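Local coordinates for protein acetyl-CoA acetyltransferase (Bacillus anthracis, PDB 3SS6) that probably catalyses the reversible Claisen condensation of two acetyl-CoA molecules to acetoacetyl-CoA and free coenzyme A, as thiolases do, at residues R174-E179 with V328-D333. Numbering follows the deposited sequence. Where two conformers were deposited one is given.
Unlike the reference sequence in segment 328-333: Asp-333 (reference Gly).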
loop_
_atom_site.group_PDB
_atom_site.type_symbol
_atom_site.label_atom_id
_atom_site.label_comp_id
_atom_site.label_asym_id
_atom_site.label_seq_id
_atom_site.Cartn_x
_atom_site.Cartn_y
_atom_site.Cartn_z
ATOM N N ARG A 174 15.226 -18.313 -33.604
ATOM C CA ARG A 174 15.440 -18.737 -32.226
ATOM C C ARG A 174 16.877 -19.223 -32.043
ATOM O O ARG A 174 17.531 -18.878 -31.060
ATOM C CB ARG A 174 14.453 -19.852 -31.858
ATOM C CG ARG A 174 14.710 -20.517 -30.510
ATOM C CD ARG A 174 14.550 -19.545 -29.336
ATOM N NE ARG A 174 14.582 -20.270 -28.066
ATOM C CZ ARG A 174 13.512 -20.799 -27.473
ATOM N NH1 ARG A 174 12.300 -20.653 -28.009
ATOM N NH2 ARG A 174 13.644 -21.457 -26.330
ATOM N N GLU A 175 17.365 -20.028 -32.986
ATOM C CA GLU A 175 18.747 -20.515 -32.916
ATOM C C GLU A 175 19.762 -19.372 -32.856
ATOM O O GLU A 175 20.676 -19.396 -32.030
ATOM C CB GLU A 175 19.075 -21.427 -34.098
ATOM C CG GLU A 175 20.560 -21.793 -34.165
ATOM C CD GLU A 175 20.857 -22.835 -35.226
ATOM O OE1 GLU A 175 20.142 -23.852 -35.271
ATOM O OE2 GLU A 175 21.809 -22.638 -36.006
ATOM N N GLU A 176 19.622 -18.386 -33.740
ATOM C CA GLU A 176 20.537 -17.243 -33.719
ATOM C C GLU A 176 20.552 -16.572 -32.348
ATOM O O GLU A 176 21.609 -16.250 -31.811
ATOM C CB GLU A 176 20.162 -16.208 -34.783
ATOM C CG GLU A 176 20.486 -16.630 -36.206
ATOM C CD GLU A 176 20.049 -15.603 -37.240
ATOM O OE1 GLU A 176 18.846 -15.253 -37.283
ATOM O OE2 GLU A 176 20.917 -15.142 -38.012
ATOM N N GLN A 177 19.373 -16.350 -31.787
ATOM C CA GLN A 177 19.279 -15.707 -30.480
ATOM C C GLN A 177 19.948 -16.547 -29.399
ATOM O O GLN A 177 20.683 -16.023 -28.559
ATOM C CB GLN A 177 17.816 -15.458 -30.110
ATOM C CG GLN A 177 17.136 -14.426 -31.013
ATOM C CD GLN A 177 15.653 -14.352 -30.763
ATOM O OE1 GLN A 177 15.217 -13.906 -29.705
ATOM N NE2 GLN A 177 14.864 -14.818 -31.726
ATOM N N ASP A 178 19.688 -17.850 -29.421
ATOM C CA ASP A 178 20.232 -18.728 -28.396
ATOM C C ASP A 178 21.736 -18.931 -28.555
ATOM O O ASP A 178 22.436 -19.184 -27.572
ATOM C CB ASP A 178 19.468 -20.057 -28.333
ATOM C CG ASP A 178 18.090 -19.898 -27.697
ATOM O OD1 ASP A 178 17.843 -18.816 -27.115
ATOM O OD2 ASP A 178 17.271 -20.844 -27.776
ATOM N N GLU A 179 22.251 -18.809 -29.775
ATOM C CA GLU A 179 23.695 -18.890 -29.993
ATOM C C GLU A 179 24.388 -17.683 -29.376
ATOM O O GLU A 179 25.440 -17.803 -28.742
ATOM C CB GLU A 179 24.034 -18.969 -31.484
ATOM C CG GLU A 179 25.532 -19.007 -31.752
ATOM C CD GLU A 179 25.873 -19.078 -33.230
ATOM O OE1 GLU A 179 25.528 -20.090 -33.876
ATOM O OE2 GLU A 179 26.492 -18.124 -33.746
ATOM N N VAL A 328 21.004 -5.174 -34.777
ATOM C CA VAL A 328 22.092 -4.212 -34.966
ATOM C C VAL A 328 23.238 -4.837 -35.756
ATOM O O VAL A 328 23.755 -4.236 -36.694
ATOM C CB VAL A 328 22.628 -3.690 -33.621
ATOM C CG1 VAL A 328 23.837 -2.799 -33.836
ATOM C CG2 VAL A 328 21.534 -2.913 -32.888
ATOM N N GLU A 329 23.626 -6.050 -35.375
ATOM C CA GLU A 329 24.685 -6.765 -36.093
ATOM C C GLU A 329 24.385 -6.917 -37.588
ATOM O O GLU A 329 25.249 -6.687 -38.436
ATOM C CB GLU A 329 24.929 -8.136 -35.465
ATOM C CG GLU A 329 26.051 -8.916 -36.145
ATOM C CD GLU A 329 26.272 -10.273 -35.518
ATOM O OE1 GLU A 329 27.041 -10.352 -34.538
ATOM O OE2 GLU A 329 25.672 -11.255 -36.012
ATOM N N LYS A 330 23.157 -7.314 -37.909
ATOM C CA LYS A 330 22.738 -7.468 -39.296
ATOM C C LYS A 330 22.674 -6.137 -40.032
ATOM O O LYS A 330 23.116 -6.036 -41.174
ATOM C CB LYS A 330 21.388 -8.186 -39.370
ATOM C CG LYS A 330 21.451 -9.631 -38.876
ATOM C CD LYS A 330 20.070 -10.254 -38.770
ATOM C CE LYS A 330 20.138 -11.659 -38.194
ATOM N NZ LYS A 330 20.968 -12.565 -39.029
ATOM N N GLU A 331 22.139 -5.115 -39.371
ATOM C CA GLU A 331 21.980 -3.809 -40.002
ATOM C C GLU A 331 23.328 -3.183 -40.368
ATOM O O GLU A 331 23.490 -2.632 -41.462
ATOM C CB GLU A 331 21.178 -2.874 -39.091
ATOM C CG GLU A 331 21.019 -1.462 -39.634
ATOM C CD GLU A 331 20.241 -1.404 -40.932
ATOM O OE1 GLU A 331 19.238 -2.138 -41.076
ATOM O OE2 GLU A 331 20.636 -0.622 -41.818
ATOM N N LEU A 332 24.288 -3.280 -39.454
ATOM C CA LEU A 332 25.619 -2.702 -39.645
ATOM C C LEU A 332 26.623 -3.674 -40.268
ATOM O O LEU A 332 27.748 -3.281 -40.588
ATOM C CB LEU A 332 26.173 -2.195 -38.307
ATOM C CG LEU A 332 25.449 -1.030 -37.618
ATOM C CD1 LEU A 332 26.137 -0.706 -36.305
ATOM C CD2 LEU A 332 25.417 0.198 -38.511
ATOM N N ASP A 333 26.212 -4.930 -40.445
ATOM C CA ASP A 333 27.103 -6.001 -40.897
ATOM C C ASP A 333 28.387 -6.048 -40.067
ATOM O O ASP A 333 29.491 -5.989 -40.609
ATOM C CB ASP A 333 27.431 -5.850 -42.387
ATOM C CG ASP A 333 28.095 -7.088 -42.973
ATOM O OD1 ASP A 333 27.977 -8.181 -42.382
ATOM O OD2 ASP A 333 28.728 -6.965 -44.040
HETATM O O HOH W 1 18.349 -14.412 -39.657
#
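Lys-330 reaches from helix 322-332 to Glu-176 near the start of helix 174-194, and this one pair makes the whole contact between 174-179 and 328-333. From its CB, which points toward the other helix, the lysine chain runs on extended through CG and CD to CE; CB, CG and CD stay clear of Glu-176. Lys-330 CE is the first to arrive, 3.6 Å from Glu-176 OE2. There the chain bends (chi4 -60°), and Lys-330 NZ donates a hydrogen bond of 2.8 Å to Glu-176 OE2, which also makes the salt bridge. It meets that oxygen on the syn side, 27° out of the carboxylate plane. A water bridges the same two groups, donating to Glu-176 OE1 at 2.6 Å and accepting a weak bond from Lys-330 NZ. Glu-176 OE1 also takes the backbone N-H of Thr-173, which helps fix the carboxylate's rotation. With Glu-176 and Lys-330 at 11.5 Å between CA atoms, long side chains span the gap, while Glu-176 also rests on Leu-326. Nearby, Glu-179 and Glu-329 both pair with Arg-336. The arrangement is a surface interhelical salt bridge, here joining helices of the N- and C-terminal thiolase family regions.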